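Local coordinates for MaoC family protein (Mycobacterium tuberculosis H37Rv, PDB 3KHP) that probably dehydrates 3-hydroxyacyl thioesters, as hydratase 2 enzymes built from two hot-dog-fold halves do, at residues 33-38 with 119-124; 179-184 with 301-306. All coordinates share one frame; numbering follows the deposited sequence.

Overall arrangement
Both contacts lie near the surface, on opposite sides of the chain's centre, their own centres about 31 Å apart and their nearest atoms about 20 Å apart. They reach the same long antiparallel sheet in different ways. In contact 1, residues 33-38 lead into the outermost strand 36-40 and pair with strand 116-129, so backbone hydrogen bonds, a threonine pair and a water do most of the joining. In contact 2, the loop 179-184 leans on a corner of strand 298-308, well inside the strand order, and joins it by packing, with no hydrogen bond between the two segments. Contact 1 buries 418 Å², about twice the 207 Å² of contact 2.

Contact 1 of 2, residues 33-38 with 119-124; sequences TEPMLF and SVVTEV
Thr33 and Thr122 meet through their hydroxyls, and Thr33 is the side chain to follow. Its CB sits 3.6 Å from Thr122 OG1. From there the branches divide: methyl CG2 flanks the same hydroxyl oxygen, while OG1 accepts a hydrogen bond from Thr122 OG1 at 2.7 Å and passes its own proton to a water. A chi1 of 50° tucks this OG1 between the backbone N and the carbonyl carbon, turned to the neighbouring strand. Between the backbones, Thr33 N bonds to Thr122 O.

The water also donates to Glu34 O and Val120 O, so it links three groups between the Thr33-Thr122 bond and the first regular pair. That pair begins at Met36, whose N gives a nearly straight bond to Val120 O (2.8 Å, 167° at the hydrogen), and whose O takes one back from Val120 N: an antiparallel hydrogen-bonded pair. Pro35 CA adds a C-H...O contact to Val120 O at 3.4 Å. The Pro35 ring lies alongside Val121, CG to CG2 3.9 Å. Leu37 and Ser119 form the next, non-hydrogen-bonded pair.

Val120 O is thus gripped by a backbone N-H and a water, with Pro35 CA beside it. Backbone bonds carry the Met36 pair and fasten the sheet's outermost strand within this chain to strand 116-129, while the Thr33 hydroxyl, its threonine partner and the water extend the attachment past the end of the regular ladder.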
loop_
_atom_site.group_PDB
_atom_site.type_symbol
_atom_site.label_atom_id
_atom_site.label_comp_id
_atom_site.label_asym_id
_atom_site.label_seq_id
_atom_site.Cartn_x
_atom_site.Cartn_y
_atom_site.Cartn_z
ATOM N N THR A 33 27.583 10.435 3.664
ATOM C CA THR A 33 26.705 10.532 4.812
ATOM C C THR A 33 27.138 9.501 5.833
ATOM O O THR A 33 27.827 8.556 5.511
ATOM C CB THR A 33 25.211 10.267 4.410
ATOM O OG1 THR A 33 25.105 9.054 3.644
ATOM C CG2 THR A 33 24.667 11.428 3.581
ATOM N N GLU A 34 26.724 9.687 7.070
ATOM C CA GLU A 34 26.977 8.703 8.107
ATOM C C GLU A 34 26.056 7.499 7.914
ATOM O O GLU A 34 25.001 7.619 7.295
ATOM C CB GLU A 34 26.737 9.339 9.479
ATOM C CG GLU A 34 27.731 10.490 9.806
ATOM C CD GLU A 34 29.127 9.997 10.214
ATOM O OE1 GLU A 34 29.322 8.799 10.504
ATOM O OE2 GLU A 34 30.040 10.830 10.289
ATOM N N PRO A 35 26.440 6.331 8.426
ATOM C CA PRO A 35 25.530 5.209 8.306
ATOM C C PRO A 35 24.153 5.549 8.822
ATOM O O PRO A 35 24.004 6.163 9.867
ATOM C CB PRO A 35 26.177 4.133 9.180
ATOM C CG PRO A 35 27.589 4.443 9.132
ATOM C CD PRO A 35 27.691 5.935 9.077
ATOM N N MET A 36 23.152 5.188 8.048
ATOM C CA MET A 36 21.789 5.279 8.513
ATOM C C MET A 36 21.199 3.877 8.422
ATOM O O MET A 36 21.304 3.216 7.377
ATOM C CB MET A 36 21.010 6.270 7.659
ATOM C CG MET A 36 19.690 6.692 8.267
ATOM S SD MET A 36 18.662 7.614 7.063
ATOM C CE MET A 36 19.408 9.256 7.065
ATOM N N LEU A 37 20.597 3.444 9.526
ATOM C CA LEU A 37 19.892 2.162 9.611
ATOM C C LEU A 37 18.486 2.203 8.936
ATOM O O LEU A 37 17.639 3.038 9.293
ATOM C CB LEU A 37 19.735 1.788 11.088
ATOM C CG LEU A 37 20.029 0.343 11.495
ATOM C CD1 LEU A 37 21.498 -0.101 11.187
ATOM C CD2 LEU A 37 19.703 0.177 13.001
ATOM N N PHE A 38 18.273 1.368 7.927
ATOM C CA PHE A 38 16.952 1.150 7.361
ATOM C C PHE A 38 16.452 -0.237 7.793
ATOM O O PHE A 38 17.108 -1.230 7.506
ATOM C CB PHE A 38 17.001 1.278 5.836
ATOM C CG PHE A 38 17.097 2.713 5.336
ATOM C CD1 PHE A 38 15.989 3.351 4.789
ATOM C CD2 PHE A 38 18.291 3.417 5.409
ATOM C CE1 PHE A 38 16.072 4.657 4.322
ATOM C CE2 PHE A 38 18.376 4.711 4.939
ATOM C CZ PHE A 38 17.270 5.334 4.394
ATOM N N SER A 119 22.500 -1.057 7.061
ATOM C CA SER A 119 23.304 0.088 7.389
ATOM C C SER A 119 23.654 0.691 6.052
ATOM O O SER A 119 24.369 0.071 5.260
ATOM C CB SER A 119 24.591 -0.389 8.090
ATOM O OG SER A 119 25.537 0.662 8.214
ATOM N N VAL A 120 23.121 1.875 5.787
ATOM C CA VAL A 120 23.199 2.473 4.484
ATOM C C VAL A 120 24.056 3.741 4.557
ATOM O O VAL A 120 23.853 4.587 5.412
ATOM C CB VAL A 120 21.798 2.793 3.937
ATOM C CG1 VAL A 120 21.883 3.424 2.573
ATOM C CG2 VAL A 120 20.951 1.514 3.879
ATOM N N VAL A 121 25.030 3.821 3.661
ATOM C CA VAL A 121 25.871 4.985 3.497
ATOM C C VAL A 121 25.714 5.446 2.081
ATOM O O VAL A 121 25.630 4.621 1.179
ATOM C CB VAL A 121 27.357 4.648 3.757
ATOM C CG1 VAL A 121 28.270 5.779 3.261
ATOM C CG2 VAL A 121 27.577 4.294 5.264
ATOM N N THR A 122 25.649 6.761 1.884
ATOM C CA THR A 122 25.540 7.315 0.542
ATOM C C THR A 122 26.688 8.277 0.188
ATOM O O THR A 122 27.476 8.719 1.040
ATOM C CB THR A 122 24.213 8.067 0.353
ATOM O OG1 THR A 122 24.252 9.276 1.102
ATOM C CG2 THR A 122 23.040 7.225 0.818
ATOM N N GLU A 123 26.746 8.625 -1.086
ATOM C CA GLU A 123 27.896 9.317 -1.603
ATOM C C GLU A 123 27.622 10.069 -2.889
ATOM O O GLU A 123 26.916 9.591 -3.773
ATOM C CB GLU A 123 28.967 8.285 -1.884
ATOM C CG GLU A 123 30.269 8.899 -2.337
ATOM C CD GLU A 123 31.318 7.856 -2.648
ATOM O OE1 GLU A 123 31.071 6.618 -2.398
ATOM O OE2 GLU A 123 32.372 8.305 -3.151
ATOM N N VAL A 124 28.231 11.227 -3.008
ATOM C CA VAL A 124 28.199 11.958 -4.258
ATOM C C VAL A 124 29.211 11.305 -5.174
ATOM O O VAL A 124 30.411 11.446 -4.978
ATOM C CB VAL A 124 28.535 13.454 -4.049
ATOM C CG1 VAL A 124 28.397 14.206 -5.350
ATOM C CG2 VAL A 124 27.661 14.031 -2.970
HETATM O O HOH W 1 23.446 7.319 4.888
#

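Contact 2 of 2, residues 179-184 with 301-306; sequences PEFPDR and LDDGAV
Pro179 approaches Asp303 where strand 298-308 turns a corner, the two CA atoms 5.8 Å apart, and Asp303 has positive backbone angles (phi 52°, psi 39°) while the loop 179-184 has neither helix nor strand. The proline side chain points at the corner and crosses that of Asp303 at about a right angle. Its CG reaches Asp303 O at 3.5 Å and its CD reaches Asp303 CB at 3.6 Å. Farther along the strand, Ala305 CB lies a looser 4.3 Å from Pro179 CG.

Phe181, two residues on, meets the same corner with the edge of its ring. CE2 is 3.9 Å from Asp303 CA, which lies in the ring plane, and CZ is 4.0 Å from Gly304 N, also near that plane. With CG set beside the backbone N, the ring is carried from the loop toward the corner. The corner is braced locally: Asp303 N donates to Asp302 OD1 at 2.8 Å, meeting the anti side of the carboxylate 23° out of its plane. Asp303 has its own charge partner, since OD2 forms a salt bridge with Arg260, which probably helps hold the carboxylate while CB receives the proline.

The loop lies between strands 152-162 and 188-192 in the chain. Pro179 and Phe181 also touch Val284 of strand 282-289, and Phe181 makes a cation-pi contact with Arg286 and an edge-to-face one with Trp276. Strand 298-308 runs between strands 254-261 and 282-289, with Leu301 and Val306 packed against helix 231-245.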
loop_
_atom_site.group_PDB
_atom_site.type_symbol
_atom_site.label_atom_id
_atom_site.label_comp_id
_atom_site.label_asym_id
_atom_site.label_seq_id
_atom_site.Cartn_x
_atom_site.Cartn_y
_atom_site.Cartn_z
ATOM N N PRO A 179 23.345 1.617 -23.623
ATOM C CA PRO A 179 23.410 0.222 -24.052
ATOM C C PRO A 179 23.038 0.059 -25.513
ATOM O O PRO A 179 22.228 0.825 -26.038
ATOM C CB PRO A 179 22.369 -0.479 -23.167
ATOM C CG PRO A 179 22.123 0.446 -22.032
ATOM C CD PRO A 179 22.304 1.818 -22.605
ATOM N N GLU A 180 23.654 -0.940 -26.137
ATOM C CA GLU A 180 23.416 -1.330 -27.526
ATOM C C GLU A 180 22.126 -2.159 -27.563
ATOM O O GLU A 180 21.988 -3.150 -26.831
ATOM C CB GLU A 180 24.613 -2.172 -28.036
ATOM C CG GLU A 180 24.699 -2.453 -29.568
ATOM C CD GLU A 180 25.440 -3.780 -29.937
ATOM O OE1 GLU A 180 25.242 -4.285 -31.070
ATOM O OE2 GLU A 180 26.213 -4.328 -29.113
ATOM N N PHE A 181 21.187 -1.723 -28.392
ATOM C CA PHE A 181 19.964 -2.452 -28.629
ATOM C C PHE A 181 20.090 -3.132 -29.966
ATOM O O PHE A 181 20.199 -2.454 -30.978
ATOM C CB PHE A 181 18.746 -1.522 -28.627
ATOM C CG PHE A 181 18.274 -1.180 -27.247
ATOM C CD1 PHE A 181 17.336 -1.978 -26.599
ATOM C CD2 PHE A 181 18.810 -0.095 -26.565
ATOM C CE1 PHE A 181 16.917 -1.672 -25.315
ATOM C CE2 PHE A 181 18.389 0.200 -25.288
ATOM C CZ PHE A 181 17.447 -0.598 -24.660
ATOM N N PRO A 182 20.070 -4.474 -29.973
ATOM C CA PRO A 182 20.153 -5.239 -31.206
ATOM C C PRO A 182 19.135 -4.784 -32.213
ATOM O O PRO A 182 18.030 -4.378 -31.832
ATOM C CB PRO A 182 19.832 -6.663 -30.760
ATOM C CG PRO A 182 20.232 -6.711 -29.333
ATOM C CD PRO A 182 19.958 -5.346 -28.791
ATOM N N ASP A 183 19.507 -4.852 -33.490
ATOM C CA ASP A 183 18.597 -4.491 -34.562
ATOM C C ASP A 183 17.801 -5.727 -34.964
ATOM O O ASP A 183 18.110 -6.404 -35.972
ATOM C CB ASP A 183 19.341 -3.904 -35.763
ATOM C CG ASP A 183 18.407 -3.529 -36.900
ATOM O OD1 ASP A 183 17.243 -3.148 -36.650
ATOM O OD2 ASP A 183 18.842 -3.625 -38.069
ATOM N N ARG A 184 16.784 -6.012 -34.150
ATOM C CA ARG A 184 15.803 -7.077 -34.394
ATOM C C ARG A 184 14.609 -6.881 -33.473
ATOM O O ARG A 184 14.579 -5.948 -32.658
ATOM C CB ARG A 184 16.410 -8.467 -34.172
ATOM C CG ARG A 184 16.853 -8.735 -32.756
ATOM C CD ARG A 184 17.783 -9.932 -32.714
ATOM N NE ARG A 184 18.523 -10.010 -31.456
ATOM C CZ ARG A 184 18.001 -10.452 -30.319
ATOM N NH1 ARG A 184 18.724 -10.496 -29.205
ATOM N NH2 ARG A 184 16.741 -10.840 -30.292
ATOM N N LEU A 301 10.665 4.109 -20.071
ATOM C CA LEU A 301 11.988 3.699 -19.568
ATOM C C LEU A 301 12.815 3.288 -20.761
ATOM O O LEU A 301 12.377 2.476 -21.586
ATOM C CB LEU A 301 11.956 2.498 -18.615
ATOM C CG LEU A 301 11.182 2.575 -17.302
ATOM C CD1 LEU A 301 11.286 1.209 -16.581
ATOM C CD2 LEU A 301 11.684 3.742 -16.407
ATOM N N ASP A 302 14.016 3.831 -20.840
ATOM C CA ASP A 302 14.889 3.601 -21.956
ATOM C C ASP A 302 16.220 3.183 -21.379
ATOM O O ASP A 302 16.448 3.264 -20.164
ATOM C CB ASP A 302 15.023 4.865 -22.812
ATOM C CG ASP A 302 15.279 4.565 -24.315
ATOM O OD1 ASP A 302 15.807 3.496 -24.644
ATOM O OD2 ASP A 302 14.988 5.429 -25.170
ATOM N N ASP A 303 17.077 2.725 -22.278
ATOM C CA ASP A 303 18.414 2.299 -21.948
ATOM C C ASP A 303 18.451 1.299 -20.813
ATOM O O ASP A 303 19.355 1.308 -19.992
ATOM C CB ASP A 303 19.277 3.513 -21.642
ATOM C CG ASP A 303 19.351 4.490 -22.823
ATOM O OD1 ASP A 303 19.346 4.080 -24.007
ATOM O OD2 ASP A 303 19.432 5.685 -22.551
ATOM N N GLY A 304 17.490 0.392 -20.795
ATOM C CA GLY A 304 17.439 -0.630 -19.756
ATOM C C GLY A 304 18.523 -1.661 -19.933
ATOM O O GLY A 304 18.779 -2.090 -21.045
ATOM N N ALA A 305 19.146 -2.059 -18.829
ATOM C CA ALA A 305 20.237 -3.021 -18.824
ATOM C C ALA A 305 20.034 -3.925 -17.632
ATOM O O ALA A 305 19.709 -3.447 -16.541
ATOM C CB ALA A 305 21.595 -2.286 -18.718
ATOM N N VAL A 306 20.198 -5.224 -17.829
ATOM C CA VAL A 306 19.894 -6.180 -16.793
ATOM C C VAL A 306 20.994 -7.197 -16.743
ATOM O O VAL A 306 21.440 -7.680 -17.770
ATOM C CB VAL A 306 18.589 -7.007 -17.077
ATOM C CG1 VAL A 306 18.067 -7.607 -15.795
ATOM C CG2 VAL A 306 17.549 -6.212 -17.713
#